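PDB 6HFT: Hsp70/Hsp90 co-chaperone CNS1, which binds the molecular chaperones Hsp90 and Hsp70 as a co-chaperone, stimulating the ATPase activity of the Hsp70 SSA1 but not that of Hsp90. Local coordinates for residues R29-R34 with L63-Y68; R70-C75 with K94-L99; T163-T168 with T269-L274; L196-L201 with V216-T221. One frame throughout, in Å; residues are numbered along the deposited sequence.

Contact 1: residues R29-R34 with L63-Y68; sequences RFKDAR and LELKNY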
loop_
_atom_site.group_PDB
_atom_site.type_symbol
_atom_site.label_atom_id
_atom_site.label_comp_id
_atom_site.label_asym_id
_atom_site.label_seq_id
_atom_site.Cartn_x
_atom_site.Cartn_y
_atom_site.Cartn_z
ATOM N N ARG A 29 -34.602 0.058 -21.154
ATOM C CA ARG A 29 -34.795 0.999 -20.032
ATOM C C ARG A 29 -35.558 0.288 -18.913
ATOM O O ARG A 29 -36.753 0.008 -19.039
ATOM C CB ARG A 29 -35.486 2.303 -20.460
ATOM C CG ARG A 29 -34.613 3.254 -21.284
ATOM C CD ARG A 29 -33.371 3.797 -20.565
ATOM N NE ARG A 29 -33.649 4.889 -19.618
ATOM C CZ ARG A 29 -33.591 4.826 -18.280
ATOM N NH1 ARG A 29 -33.267 3.705 -17.628
ATOM N NH2 ARG A 29 -33.869 5.920 -17.570
ATOM N N PHE A 30 -34.844 0.007 -17.823
ATOM C CA PHE A 30 -35.286 -0.949 -16.801
ATOM C C PHE A 30 -36.133 -0.356 -15.675
ATOM O O PHE A 30 -36.989 -1.058 -15.133
ATOM C CB PHE A 30 -34.072 -1.664 -16.192
ATOM C CG PHE A 30 -33.249 -2.427 -17.196
ATOM C CD1 PHE A 30 -33.756 -3.576 -17.798
ATOM C CD2 PHE A 30 -31.966 -2.007 -17.537
ATOM C CE1 PHE A 30 -33.003 -4.286 -18.724
ATOM C CE2 PHE A 30 -31.207 -2.715 -18.461
ATOM C CZ PHE A 30 -31.727 -3.854 -19.056
ATOM N N LYS A 31 -35.900 0.907 -15.312
ATOM C CA LYS A 31 -36.651 1.541 -14.213
ATOM C C LYS A 31 -38.140 1.704 -14.551
ATOM O O LYS A 31 -38.991 1.622 -13.661
ATOM C CB LYS A 31 -36.043 2.896 -13.813
ATOM C CG LYS A 31 -36.344 3.281 -12.370
ATOM C CD LYS A 31 -36.067 4.748 -12.083
ATOM C CE LYS A 31 -36.495 5.109 -10.667
ATOM N NZ LYS A 31 -36.376 6.565 -10.384
ATOM N N ASP A 32 -38.443 1.926 -15.830
ATOM C CA ASP A 32 -39.827 1.981 -16.313
ATOM C C ASP A 32 -40.449 0.584 -16.401
ATOM O O ASP A 32 -41.623 0.409 -16.069
ATOM C CB ASP A 32 -39.902 2.678 -17.678
ATOM C CG ASP A 32 -39.436 4.129 -17.627
ATOM O OD1 ASP A 32 -39.708 4.822 -16.622
ATOM O OD2 ASP A 32 -38.796 4.577 -18.602
ATOM N N ALA A 33 -39.665 -0.393 -16.861
ATOM C CA ALA A 33 -40.084 -1.804 -16.876
ATOM C C ALA A 33 -40.368 -2.324 -15.464
ATOM O O ALA A 33 -41.368 -3.007 -15.239
ATOM C CB ALA A 33 -39.018 -2.669 -17.538
ATOM N N ARG A 34 -39.475 -1.986 -14.534
ATOM C CA ARG A 34 -39.570 -2.372 -13.118
ATOM C C ARG A 34 -40.890 -1.958 -12.464
ATOM O O ARG A 34 -41.543 -2.774 -11.810
ATOM C CB ARG A 34 -38.386 -1.763 -12.348
ATOM C CG ARG A 34 -38.352 -2.015 -10.843
ATOM C CD ARG A 34 -38.990 -0.895 -10.027
ATOM N NE ARG A 34 -38.323 -0.711 -8.736
ATOM C CZ ARG A 34 -37.212 0.006 -8.525
ATOM N NH1 ARG A 34 -36.588 0.644 -9.519
ATOM N NH2 ARG A 34 -36.713 0.086 -7.293
ATOM N N LEU A 63 -31.630 -6.495 -10.739
ATOM C CA LEU A 63 -30.271 -6.971 -11.024
ATOM C C LEU A 63 -29.564 -6.086 -12.049
ATOM O O LEU A 63 -28.384 -5.775 -11.885
ATOM C CB LEU A 63 -30.305 -8.413 -11.531
ATOM C CG LEU A 63 -28.959 -9.130 -11.701
ATOM C CD1 LEU A 63 -28.381 -9.542 -10.354
ATOM C CD2 LEU A 63 -29.142 -10.338 -12.604
ATOM N N GLU A 64 -30.281 -5.688 -13.099
ATOM C CA GLU A 64 -29.760 -4.741 -14.096
ATOM C C GLU A 64 -29.551 -3.344 -13.499
ATOM O O GLU A 64 -28.574 -2.671 -13.833
ATOM C CB GLU A 64 -30.689 -4.657 -15.315
ATOM C CG GLU A 64 -30.781 -5.940 -16.137
ATOM C CD GLU A 64 -29.486 -6.318 -16.843
ATOM O OE1 GLU A 64 -28.694 -5.420 -17.203
ATOM O OE2 GLU A 64 -29.265 -7.531 -17.046
ATOM N N LEU A 65 -30.463 -2.922 -12.619
ATOM C CA LEU A 65 -30.287 -1.683 -11.831
ATOM C C LEU A 65 -29.161 -1.769 -10.784
ATOM O O LEU A 65 -28.717 -0.735 -10.280
ATOM C CB LEU A 65 -31.596 -1.257 -11.129
ATOM C CG LEU A 65 -32.363 -0.070 -11.738
ATOM C CD1 LEU A 65 -33.315 -0.526 -12.833
ATOM C CD2 LEU A 65 -33.126 0.695 -10.661
ATOM N N LYS A 66 -28.741 -2.991 -10.448
ATOM C CA LYS A 66 -27.678 -3.277 -9.471
ATOM C C LYS A 66 -28.116 -3.022 -8.018
ATOM O O LYS A 66 -27.302 -2.656 -7.167
ATOM C CB LYS A 66 -26.361 -2.559 -9.822
ATOM C CG LYS A 66 -25.877 -2.843 -11.235
ATOM C CD LYS A 66 -24.478 -2.300 -11.472
ATOM C CE LYS A 66 -23.930 -2.757 -12.814
ATOM N NZ LYS A 66 -22.514 -2.340 -13.007
ATOM N N ASN A 67 -29.408 -3.239 -7.755
ATOM C CA ASN A 67 -29.961 -3.270 -6.403
ATOM C C ASN A 67 -30.068 -4.744 -6.013
ATOM O O ASN A 67 -31.092 -5.393 -6.244
ATOM C CB ASN A 67 -31.331 -2.582 -6.367
ATOM C CG ASN A 67 -31.288 -1.163 -6.906
ATOM O OD1 ASN A 67 -30.308 -0.444 -6.709
ATOM N ND2 ASN A 67 -32.350 -0.756 -7.592
ATOM N N TYR A 68 -28.995 -5.263 -5.421
ATOM C CA TYR A 68 -28.798 -6.712 -5.285
ATOM C C TYR A 68 -29.619 -7.368 -4.163
ATOM O O TYR A 68 -30.034 -8.519 -4.306
ATOM C CB TYR A 68 -27.304 -7.027 -5.121
ATOM C CG TYR A 68 -26.449 -6.536 -6.279
ATOM C CD1 TYR A 68 -26.657 -7.011 -7.576
ATOM C CD2 TYR A 68 -25.436 -5.592 -6.080
ATOM C CE1 TYR A 68 -25.884 -6.562 -8.640
ATOM C CE2 TYR A 68 -24.656 -5.139 -7.139
ATOM C CZ TYR A 68 -24.884 -5.627 -8.416
ATOM O OH TYR A 68 -24.117 -5.184 -9.471
#
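Phe30, where helix 30-43 starts out, lies against Glu64 and Leu65 near the C-terminal end of helix 48-65. The methylenes of Glu64 sit over one face of the Phe30 ring: CB of Glu64 is 3.7 Å from the ring centroid and 11° off the normal, a CH-pi contact. CG of Glu64 continues toward the rim, 3.7 Å from CZ of Phe30. A bend at chi2 (-67°) then keeps the carboxylate of Glu64 close to the ring, its plane turned 30° from that of the aromatic group. Tyr25 of helix 10-27 touches both residues.

Leu65 uses its two methyls separately. CD1 of Leu65 packs on CB of Phe30 at 3.6 Å, near the backbone N of Lys31, while its CD2 meets NH1 of Arg34 at 3.6 Å, approaching the guanidinium obliquely. Arg34 reaches this methyl through a chain bent at chi2 and chi3, and its NH2 also has a long, weak ion pair with Glu62. The chain turns directly after Leu65 in a Schellman motif with Lys66 at positive phi, and Asn67 ND2 bonds back to Glu62.

No hydrogen bond spans the two segments. This is helix packing between successive units of a tetratricopeptide repeat array, joining residues 29-34 of TPR 1 to residues 63-68 of TPR 2.

Contact 2: residues R70-C75 with K94-L99; sequences RCIEDC and KAFFQL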
loop_
_atom_site.group_PDB
_atom_site.type_symbol
_atom_site.label_atom_id
_atom_site.label_comp_id
_atom_site.label_asym_id
_atom_site.label_seq_id
_atom_site.Cartn_x
_atom_site.Cartn_y
_atom_site.Cartn_z
ATOM N N ARG A 70 -32.660 -6.175 -3.043
ATOM C CA ARG A 70 -34.042 -6.160 -3.558
ATOM C C ARG A 70 -34.293 -7.268 -4.594
ATOM O O ARG A 70 -35.401 -7.805 -4.678
ATOM C CB ARG A 70 -34.393 -4.794 -4.167
ATOM C CG ARG A 70 -34.611 -3.685 -3.147
ATOM C CD ARG A 70 -34.776 -2.338 -3.835
ATOM N NE ARG A 70 -35.202 -1.274 -2.919
ATOM C CZ ARG A 70 -36.464 -0.989 -2.580
ATOM N NH1 ARG A 70 -36.699 0.015 -1.738
ATOM N NH2 ARG A 70 -37.498 -1.686 -3.057
ATOM N N CYS A 71 -33.264 -7.586 -5.382
ATOM C CA CYS A 71 -33.304 -8.697 -6.341
ATOM C C CYS A 71 -33.470 -10.050 -5.645
ATOM O O CYS A 71 -34.252 -10.892 -6.091
ATOM C CB CYS A 71 -32.030 -8.704 -7.196
ATOM S SG CYS A 71 -31.855 -10.123 -8.300
ATOM N N ILE A 72 -32.725 -10.244 -4.558
ATOM C CA ILE A 72 -32.805 -11.465 -3.741
ATOM C C ILE A 72 -34.200 -11.642 -3.125
ATOM O O ILE A 72 -34.702 -12.766 -3.045
ATOM C CB ILE A 72 -31.699 -11.476 -2.647
ATOM C CG1 ILE A 72 -30.321 -11.652 -3.301
ATOM C CG2 ILE A 72 -31.923 -12.578 -1.611
ATOM C CD1 ILE A 72 -29.171 -11.110 -2.480
ATOM N N GLU A 73 -34.818 -10.535 -2.714
ATOM C CA GLU A 73 -36.134 -10.563 -2.068
ATOM C C GLU A 73 -37.259 -10.887 -3.060
ATOM O O GLU A 73 -38.189 -11.622 -2.724
ATOM C CB GLU A 73 -36.421 -9.230 -1.353
ATOM C CG GLU A 73 -37.194 -9.376 -0.045
ATOM C CD GLU A 73 -36.376 -9.991 1.083
ATOM O OE1 GLU A 73 -35.129 -9.904 1.061
ATOM O OE2 GLU A 73 -36.988 -10.569 2.005
ATOM N N ASP A 74 -37.176 -10.331 -4.268
ATOM C CA ASP A 74 -38.131 -10.646 -5.340
ATOM C C ASP A 74 -37.955 -12.062 -5.890
ATOM O O ASP A 74 -38.929 -12.682 -6.316
ATOM C CB ASP A 74 -38.035 -9.623 -6.477
ATOM C CG ASP A 74 -38.529 -8.245 -6.070
ATOM O OD1 ASP A 74 -37.900 -7.247 -6.478
ATOM O OD2 ASP A 74 -39.548 -8.150 -5.349
ATOM N N CYS A 75 -36.721 -12.564 -5.892
ATOM C CA CYS A 75 -36.460 -13.973 -6.211
ATOM C C CYS A 75 -37.048 -14.906 -5.145
ATOM O O CYS A 75 -37.629 -15.934 -5.489
ATOM C CB CYS A 75 -34.959 -14.235 -6.385
ATOM S SG CYS A 75 -34.270 -13.600 -7.933
ATOM N N LYS A 94 -25.973 -14.573 -8.435
ATOM C CA LYS A 94 -25.243 -13.435 -9.014
ATOM C C LYS A 94 -25.327 -12.184 -8.132
ATOM O O LYS A 94 -24.349 -11.453 -8.006
ATOM C CB LYS A 94 -25.744 -13.110 -10.428
ATOM C CG LYS A 94 -24.788 -12.227 -11.227
ATOM C CD LYS A 94 -25.444 -11.664 -12.477
ATOM C CE LYS A 94 -24.688 -10.467 -13.036
ATOM N NZ LYS A 94 -25.472 -9.766 -14.095
ATOM N N ALA A 95 -26.493 -11.941 -7.537
ATOM C CA ALA A 95 -26.680 -10.817 -6.614
ATOM C C ALA A 95 -25.783 -10.929 -5.375
ATOM O O ALA A 95 -25.157 -9.945 -4.973
ATOM C CB ALA A 95 -28.141 -10.708 -6.201
ATOM N N PHE A 96 -25.731 -12.124 -4.781
ATOM C CA PHE A 96 -24.847 -12.396 -3.634
ATOM C C PHE A 96 -23.364 -12.290 -4.003
ATOM O O PHE A 96 -22.563 -11.785 -3.210
ATOM C CB PHE A 96 -25.119 -13.785 -3.023
ATOM C CG PHE A 96 -26.250 -13.814 -2.023
ATOM C CD1 PHE A 96 -26.230 -12.988 -0.900
ATOM C CD2 PHE A 96 -27.315 -14.702 -2.176
ATOM C CE1 PHE A 96 -27.260 -13.022 0.028
ATOM C CE2 PHE A 96 -28.348 -14.740 -1.248
ATOM C CZ PHE A 96 -28.319 -13.901 -0.144
ATOM N N PHE A 97 -23.012 -12.777 -5.196
ATOM C CA PHE A 97 -21.650 -12.673 -5.739
ATOM C C PHE A 97 -21.182 -11.219 -5.828
ATOM O O PHE A 97 -20.055 -10.902 -5.433
ATOM C CB PHE A 97 -21.587 -13.343 -7.123
ATOM C CG PHE A 97 -20.238 -13.266 -7.788
ATOM C CD1 PHE A 97 -19.286 -14.259 -7.581
ATOM C CD2 PHE A 97 -19.928 -12.209 -8.641
ATOM C CE1 PHE A 97 -18.043 -14.192 -8.198
ATOM C CE2 PHE A 97 -18.689 -12.136 -9.259
ATOM C CZ PHE A 97 -17.745 -13.129 -9.039
ATOM N N GLN A 98 -22.052 -10.348 -6.340
ATOM C CA GLN A 98 -21.755 -8.912 -6.478
ATOM C C GLN A 98 -21.682 -8.146 -5.143
ATOM O O GLN A 98 -21.123 -7.049 -5.095
ATOM C CB GLN A 98 -22.778 -8.238 -7.404
ATOM C CG GLN A 98 -22.713 -8.700 -8.855
ATOM C CD GLN A 98 -21.429 -8.297 -9.559
ATOM O OE1 GLN A 98 -20.747 -9.133 -10.153
ATOM N NE2 GLN A 98 -21.090 -7.013 -9.494
ATOM N N LEU A 99 -22.256 -8.717 -4.081
ATOM C CA LEU A 99 -22.134 -8.179 -2.717
ATOM C C LEU A 99 -20.944 -8.762 -1.928
ATOM O O LEU A 99 -20.820 -8.504 -0.729
ATOM C CB LEU A 99 -23.438 -8.430 -1.940
ATOM C CG LEU A 99 -24.687 -7.695 -2.440
ATOM C CD1 LEU A 99 -25.948 -8.353 -1.903
ATOM C CD2 LEU A 99 -24.646 -6.225 -2.052
#
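Neighbouring tetratricopeptide repeats meet here: residues 70-75 of TPR 2, on helix 68-81, run antiparallel to residues 94-98 of TPR 3, on helix 86-98. The short axes approach to 9.8 Å at 158°, and Ile72 fills the space between them. Its CD1 stands over the centre of the Phe96 ring, 3.6 Å from the centroid and 8° off the normal, a CH-pi contact made by a single methyl. The extended end of the Ile72 chain (chi2 155°) carries CD1 onto the ring, and the two side chains cross at about a right angle. CG2 of Ile72 adds a looser touch, 4.1 Å from CZ of Phe96. Beside the ring, CG1 of Ile72 rests on CB of the adjacent Ala95 at 3.7 Å. Leu99 CD1 borders the CD1 methyl of Ile72 at 4.3 Å. With an alanine in place of Phe96, the CD1 methyl of Ile72 would probably lose the flat surface it rests on, leaving a gap between the helices. Asp74 turns to helix 48-65, forming a salt bridge with Arg58, whereas Phe97 packs against helix 121-164.

Contact 3: residues T163-T168 with T269-L274; sequences TLRNIT and TFHDIL. With MG (magnesium ion), chain B.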
loop_
_atom_site.group_PDB
_atom_site.type_symbol
_atom_site.label_atom_id
_atom_site.label_comp_id
_atom_site.label_asym_id
_atom_site.label_seq_id
_atom_site.Cartn_x
_atom_site.Cartn_y
_atom_site.Cartn_z
ATOM N N THR A 163 20.022 -0.918 17.489
ATOM C CA THR A 163 20.042 -0.895 18.957
ATOM C C THR A 163 21.267 -1.638 19.501
ATOM O O THR A 163 21.857 -1.214 20.497
ATOM C CB THR A 163 18.763 -1.512 19.568
ATOM O OG1 THR A 163 17.607 -1.022 18.875
ATOM C CG2 THR A 163 18.640 -1.155 21.047
ATOM N N LEU A 164 21.634 -2.740 18.846
ATOM C CA LEU A 164 22.836 -3.519 19.188
ATOM C C LEU A 164 24.125 -2.711 18.999
ATOM O O LEU A 164 25.036 -2.777 19.828
ATOM C CB LEU A 164 22.897 -4.782 18.324
ATOM C CG LEU A 164 23.917 -5.870 18.657
ATOM C CD1 LEU A 164 23.415 -6.709 19.818
ATOM C CD2 LEU A 164 24.172 -6.750 17.443
ATOM N N ARG A 165 24.183 -1.951 17.904
ATOM C CA ARG A 165 25.330 -1.086 17.587
ATOM C C ARG A 165 25.341 0.260 18.340
ATOM O O ARG A 165 26.275 1.040 18.168
ATOM C CB ARG A 165 25.390 -0.832 16.071
ATOM C CG ARG A 165 25.758 -2.056 15.244
ATOM C CD ARG A 165 25.256 -1.937 13.811
ATOM N NE ARG A 165 25.727 -3.025 12.951
ATOM C CZ ARG A 165 25.273 -4.280 12.964
ATOM N NH1 ARG A 165 24.306 -4.667 13.798
ATOM N NH2 ARG A 165 25.797 -5.170 12.122
ATOM N N ASN A 166 24.315 0.527 19.156
ATOM C CA ASN A 166 24.173 1.776 19.923
ATOM C C ASN A 166 24.120 3.019 19.016
ATOM O O ASN A 166 24.764 4.037 19.291
ATOM C CB ASN A 166 25.278 1.891 20.989
ATOM C CG ASN A 166 24.921 2.860 22.105
ATOM O OD1 ASN A 166 23.928 2.675 22.812
ATOM N ND2 ASN A 166 25.734 3.899 22.273
ATOM N N ILE A 167 23.334 2.921 17.944
ATOM C CA ILE A 167 23.186 4.002 16.967
ATOM C C ILE A 167 21.926 4.810 17.269
ATOM O O ILE A 167 20.815 4.280 17.199
ATOM C CB ILE A 167 23.102 3.461 15.518
ATOM C CG1 ILE A 167 24.388 2.703 15.158
ATOM C CG2 ILE A 167 22.872 4.602 14.526
ATOM C CD1 ILE A 167 24.290 1.864 13.900
ATOM N N THR A 168 22.115 6.087 17.598
ATOM C CA THR A 168 21.016 7.044 17.742
ATOM C C THR A 168 20.759 7.737 16.400
ATOM O O THR A 168 21.703 8.107 15.696
ATOM C CB THR A 168 21.313 8.104 18.832
ATOM O OG1 THR A 168 22.725 8.333 18.923
ATOM C CG2 THR A 168 20.807 7.642 20.193
ATOM N N THR A 269 36.828 3.377 12.316
ATOM C CA THR A 269 35.674 2.994 11.499
ATOM C C THR A 269 34.462 3.812 11.917
ATOM O O THR A 269 34.414 4.343 13.029
ATOM C CB THR A 269 35.323 1.498 11.642
ATOM O OG1 THR A 269 35.041 1.188 13.014
ATOM C CG2 THR A 269 36.465 0.626 11.141
ATOM N N PHE A 270 33.484 3.909 11.021
ATOM C CA PHE A 270 32.210 4.553 11.346
ATOM C C PHE A 270 31.419 3.753 12.385
ATOM O O PHE A 270 30.703 4.344 13.189
ATOM C CB PHE A 270 31.383 4.812 10.082
ATOM C CG PHE A 270 31.964 5.881 9.200
ATOM C CD1 PHE A 270 31.859 7.222 9.557
ATOM C CD2 PHE A 270 32.632 5.555 8.023
ATOM C CE1 PHE A 270 32.399 8.217 8.755
ATOM C CE2 PHE A 270 33.177 6.545 7.216
ATOM C CZ PHE A 270 33.060 7.878 7.583
ATOM N N HIS A 271 31.565 2.425 12.380
ATOM C CA HIS A 271 30.981 1.562 13.419
ATOM C C HIS A 271 31.423 1.988 14.818
ATOM O O HIS A 271 30.587 2.233 15.687
ATOM C CB HIS A 271 31.352 0.088 13.183
ATOM C CG HIS A 271 30.916 -0.833 14.284
ATOM N ND1 HIS A 271 31.670 -1.046 15.419
ATOM C CD2 HIS A 271 29.806 -1.595 14.425
ATOM C CE1 HIS A 271 31.041 -1.896 16.211
ATOM N NE2 HIS A 271 29.909 -2.245 15.631
ATOM N N ASP A 272 32.736 2.074 15.022
ATOM C CA ASP A 272 33.302 2.422 16.332
ATOM C C ASP A 272 32.990 3.860 16.768
ATOM O O ASP A 272 32.891 4.127 17.965
ATOM C CB ASP A 272 34.821 2.189 16.352
ATOM C CG ASP A 272 35.199 0.719 16.217
ATOM O OD1 ASP A 272 34.462 -0.158 16.716
ATOM O OD2 ASP A 272 36.255 0.439 15.612
ATOM N N ILE A 273 32.837 4.773 15.806
ATOM C CA ILE A 273 32.480 6.169 16.102
ATOM C C ILE A 273 31.028 6.290 16.584
ATOM O O ILE A 273 30.767 6.942 17.598
ATOM C CB ILE A 273 32.761 7.100 14.892
ATOM C CG1 ILE A 273 34.274 7.318 14.761
ATOM C CG2 ILE A 273 32.050 8.447 15.037
ATOM C CD1 ILE A 273 34.723 7.891 13.433
ATOM N N LEU A 274 30.098 5.673 15.855
ATOM C CA LEU A 274 28.676 5.693 16.224
ATOM C C LEU A 274 28.374 4.915 17.513
ATOM O O LEU A 274 27.463 5.289 18.256
ATOM C CB LEU A 274 27.807 5.129 15.092
ATOM C CG LEU A 274 27.799 5.830 13.731
ATOM C CD1 LEU A 274 26.954 5.023 12.755
ATOM C CD2 LEU A 274 27.291 7.260 13.820
HETATM MG MG MG B . 26.676 6.320 20.348
HETATM O O HOH W 1 27.984 1.555 15.182
#
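This is an interdomain junction, where the long helix 121-164 ends in a Schellman motif, with Asn166 at positive phi, and the following chain packs on helix 270-275 of the wheel domain. Side chains touch and one water bridges the backbones; no direct hydrogen bond joins the segments. CG of Arg165 approaches the His271 ring obliquely, 4.2 Å from CD2, with guanidinium and imidazole planes 79° apart. The arginine's charged end goes elsewhere, NE to Glu218 and NH1 to the carbonyls of Phe192 and Ala161. The imidazole, its CG opposite the backbone N (chi1 174°), is fixed by Asp272: ND1 of His271 donates to OD1 of Asp272 at 3.2 Å, within the ring plane but from above the carboxylate plane. An alanine at His271 would probably leave that carboxylate oxygen without this donor and take the ring away from CG of Arg165. Thr269 OG1 caps the helix by accepting from Asp272 N at 3.2 Å. Farther along, CG1 of Ile167 packs on CB of Leu274, and Asn166 ND2 bonds to the carbonyl of Lys275. The water donates to His271 O and weakly to Arg165 O. Leu274 O binds the magnesium ion at 2.5 Å, in a site shared with Lys276 and Asp280.

Contact 4: residues L196-L201 with V216-T221; sequences LIYPAL and VSELTT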
loop_
_atom_site.group_PDB
_atom_site.type_symbol
_atom_site.label_atom_id
_atom_site.label_comp_id
_atom_site.label_asym_id
_atom_site.label_seq_id
_atom_site.Cartn_x
_atom_site.Cartn_y
_atom_site.Cartn_z
ATOM N N LEU A 196 26.128 -3.410 8.472
ATOM C CA LEU A 196 25.149 -2.348 8.262
ATOM C C LEU A 196 25.739 -1.349 7.271
ATOM O O LEU A 196 26.884 -0.921 7.427
ATOM C CB LEU A 196 24.810 -1.647 9.583
ATOM C CG LEU A 196 23.507 -0.840 9.606
ATOM C CD1 LEU A 196 22.300 -1.761 9.692
ATOM C CD2 LEU A 196 23.493 0.135 10.772
ATOM N N ILE A 197 24.954 -1.000 6.253
ATOM C CA ILE A 197 25.370 -0.090 5.186
ATOM C C ILE A 197 24.433 1.116 5.218
ATOM O O ILE A 197 23.215 0.947 5.169
ATOM C CB ILE A 197 25.291 -0.784 3.802
ATOM C CG1 ILE A 197 26.197 -2.027 3.762
ATOM C CG2 ILE A 197 25.688 0.173 2.681
ATOM C CD1 ILE A 197 25.769 -3.068 2.750
ATOM N N TYR A 198 25.004 2.318 5.306
ATOM C CA TYR A 198 24.227 3.570 5.326
ATOM C C TYR A 198 24.816 4.617 4.365
ATOM O O TYR A 198 25.994 4.526 4.006
ATOM C CB TYR A 198 24.105 4.140 6.758
ATOM C CG TYR A 198 25.254 3.829 7.705
ATOM C CD1 TYR A 198 26.528 4.352 7.488
ATOM C CD2 TYR A 198 25.058 3.027 8.833
ATOM C CE1 TYR A 198 27.577 4.073 8.359
ATOM C CE2 TYR A 198 26.101 2.746 9.707
ATOM C CZ TYR A 198 27.357 3.270 9.466
ATOM O OH TYR A 198 28.391 2.996 10.329
ATOM N N PRO A 199 24.000 5.614 3.945
ATOM C CA PRO A 199 24.511 6.647 3.048
ATOM C C PRO A 199 25.259 7.720 3.828
ATOM O O PRO A 199 25.248 7.706 5.065
ATOM C CB PRO A 199 23.236 7.233 2.423
ATOM C CG PRO A 199 22.115 6.847 3.335
ATOM C CD PRO A 199 22.659 5.978 4.434
ATOM N N ALA A 200 25.890 8.648 3.113
ATOM C CA ALA A 200 26.679 9.701 3.748
ATOM C C ALA A 200 26.552 11.035 3.025
ATOM O O ALA A 200 26.782 11.112 1.817
ATOM C CB ALA A 200 28.140 9.282 3.819
ATOM N N LEU A 201 26.167 12.070 3.773
ATOM C CA LEU A 201 26.320 13.461 3.338
ATOM C C LEU A 201 27.736 13.895 3.707
ATOM O O LEU A 201 28.091 13.901 4.889
ATOM C CB LEU A 201 25.305 14.398 4.024
ATOM C CG LEU A 201 24.130 14.981 3.232
ATOM C CD1 LEU A 201 23.355 15.936 4.131
ATOM C CD2 LEU A 201 24.586 15.715 1.979
ATOM N N VAL A 216 27.735 3.366 2.114
ATOM C CA VAL A 216 29.005 3.262 2.833
ATOM C C VAL A 216 28.861 2.175 3.894
ATOM O O VAL A 216 27.978 2.258 4.748
ATOM C CB VAL A 216 29.378 4.597 3.517
ATOM C CG1 VAL A 216 30.660 4.458 4.336
ATOM C CG2 VAL A 216 29.523 5.703 2.480
ATOM N N SER A 217 29.725 1.165 3.832
ATOM C CA SER A 217 29.767 0.114 4.851
ATOM C C SER A 217 30.260 0.686 6.179
ATOM O O SER A 217 31.092 1.594 6.197
ATOM C CB SER A 217 30.674 -1.040 4.408
ATOM O OG SER A 217 30.875 -1.972 5.459
ATOM N N GLU A 218 29.738 0.148 7.279
ATOM C CA GLU A 218 30.109 0.599 8.628
ATOM C C GLU A 218 31.562 0.293 9.003
ATOM O O GLU A 218 32.170 1.040 9.773
ATOM C CB GLU A 218 29.168 0.016 9.690
ATOM C CG GLU A 218 29.238 -1.498 9.874
ATOM C CD GLU A 218 28.368 -2.003 11.006
ATOM O OE1 GLU A 218 27.809 -1.185 11.767
ATOM O OE2 GLU A 218 28.226 -3.238 11.125
ATOM N N LEU A 219 32.106 -0.803 8.472
ATOM C CA LEU A 219 33.504 -1.180 8.716
ATOM C C LEU A 219 34.517 -0.377 7.879
ATOM O O LEU A 219 35.728 -0.531 8.065
ATOM C CB LEU A 219 33.703 -2.690 8.497
ATOM C CG LEU A 219 32.925 -3.647 9.414
ATOM C CD1 LEU A 219 33.200 -5.086 9.007
ATOM C CD2 LEU A 219 33.268 -3.456 10.885
ATOM N N THR A 220 34.030 0.461 6.960
ATOM C CA THR A 220 34.865 1.437 6.256
ATOM C C THR A 220 35.417 2.466 7.244
ATOM O O THR A 220 34.693 2.946 8.114
ATOM C CB THR A 220 34.062 2.184 5.164
ATOM O OG1 THR A 220 33.292 1.247 4.406
ATOM C CG2 THR A 220 34.981 2.943 4.220
ATOM N N THR A 221 36.701 2.789 7.110
ATOM C CA THR A 221 37.339 3.817 7.934
ATOM C C THR A 221 37.068 5.209 7.375
ATOM O O THR A 221 36.630 5.365 6.231
ATOM C CB THR A 221 38.861 3.605 8.033
ATOM O OG1 THR A 221 39.420 3.520 6.717
ATOM C CG2 THR A 221 39.178 2.330 8.805
HETATM O O HOH W 2 27.616 1.384 12.387
#
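Glu218 OE1 is gripped twice, by the salt bridge from Arg165 and by a water 2.6 Å away that also lies 2.7 Å from Tyr198 OH, tying the carboxylate to the phenol. The other oxygen, OE2 of Glu218, takes a weak but nearly straight bond from Leu196 N (3.4 Å, 175°). Glu218 gets there with CG between its backbone N and carbonyl carbon (chi1 66°) and an extended chain beyond, its carboxylate plane 83° from the Tyr198 ring. Its own N donates to Leu196 O at 3.1 Å, almost in line with the carbonyl. Next to it lies the open end of the antiparallel hairpin of strands 196-204 and 209-217. Tyr198 and Val216 form a hydrogen-bonded pair, Tyr198 N to Val216 O 3.0 Å and Val216 N to Tyr198 O 2.8 Å; Ile197 and Ser217 are the non-hydrogen-bonded pair next to it. Ala200 CB packs on Val216 CG2. Strand 209-217 then leaves through a type I turn, Ser217 to Thr220. Buried yet bonded at both oxygens, the Glu218 carboxylate is likely to stay ionised, compensated by the arginine.

From the N terminus, contact 1 closes the first loop, an almost all-helical one joining TPR 1 to TPR 2. Contact 2 follows in series, closing a shorter loop between TPR 2 and TPR 3. Their centres are about 12 Å apart, and Tyr68 of contact 1 packs on Ala95, Gln98 and Leu99 of contact 2. The long helix 121-164 then spans the molecule to contact 3, whose centre is about 62 Å from that of contact 2. Contact 3 closes a loop of 100 residues that brings the helix end onto the wheel domain. Contact 4, a hairpin, is nested inside that loop, its centre about 11 Å away, and Glu218 links the two through Arg165 and the backbone of His271.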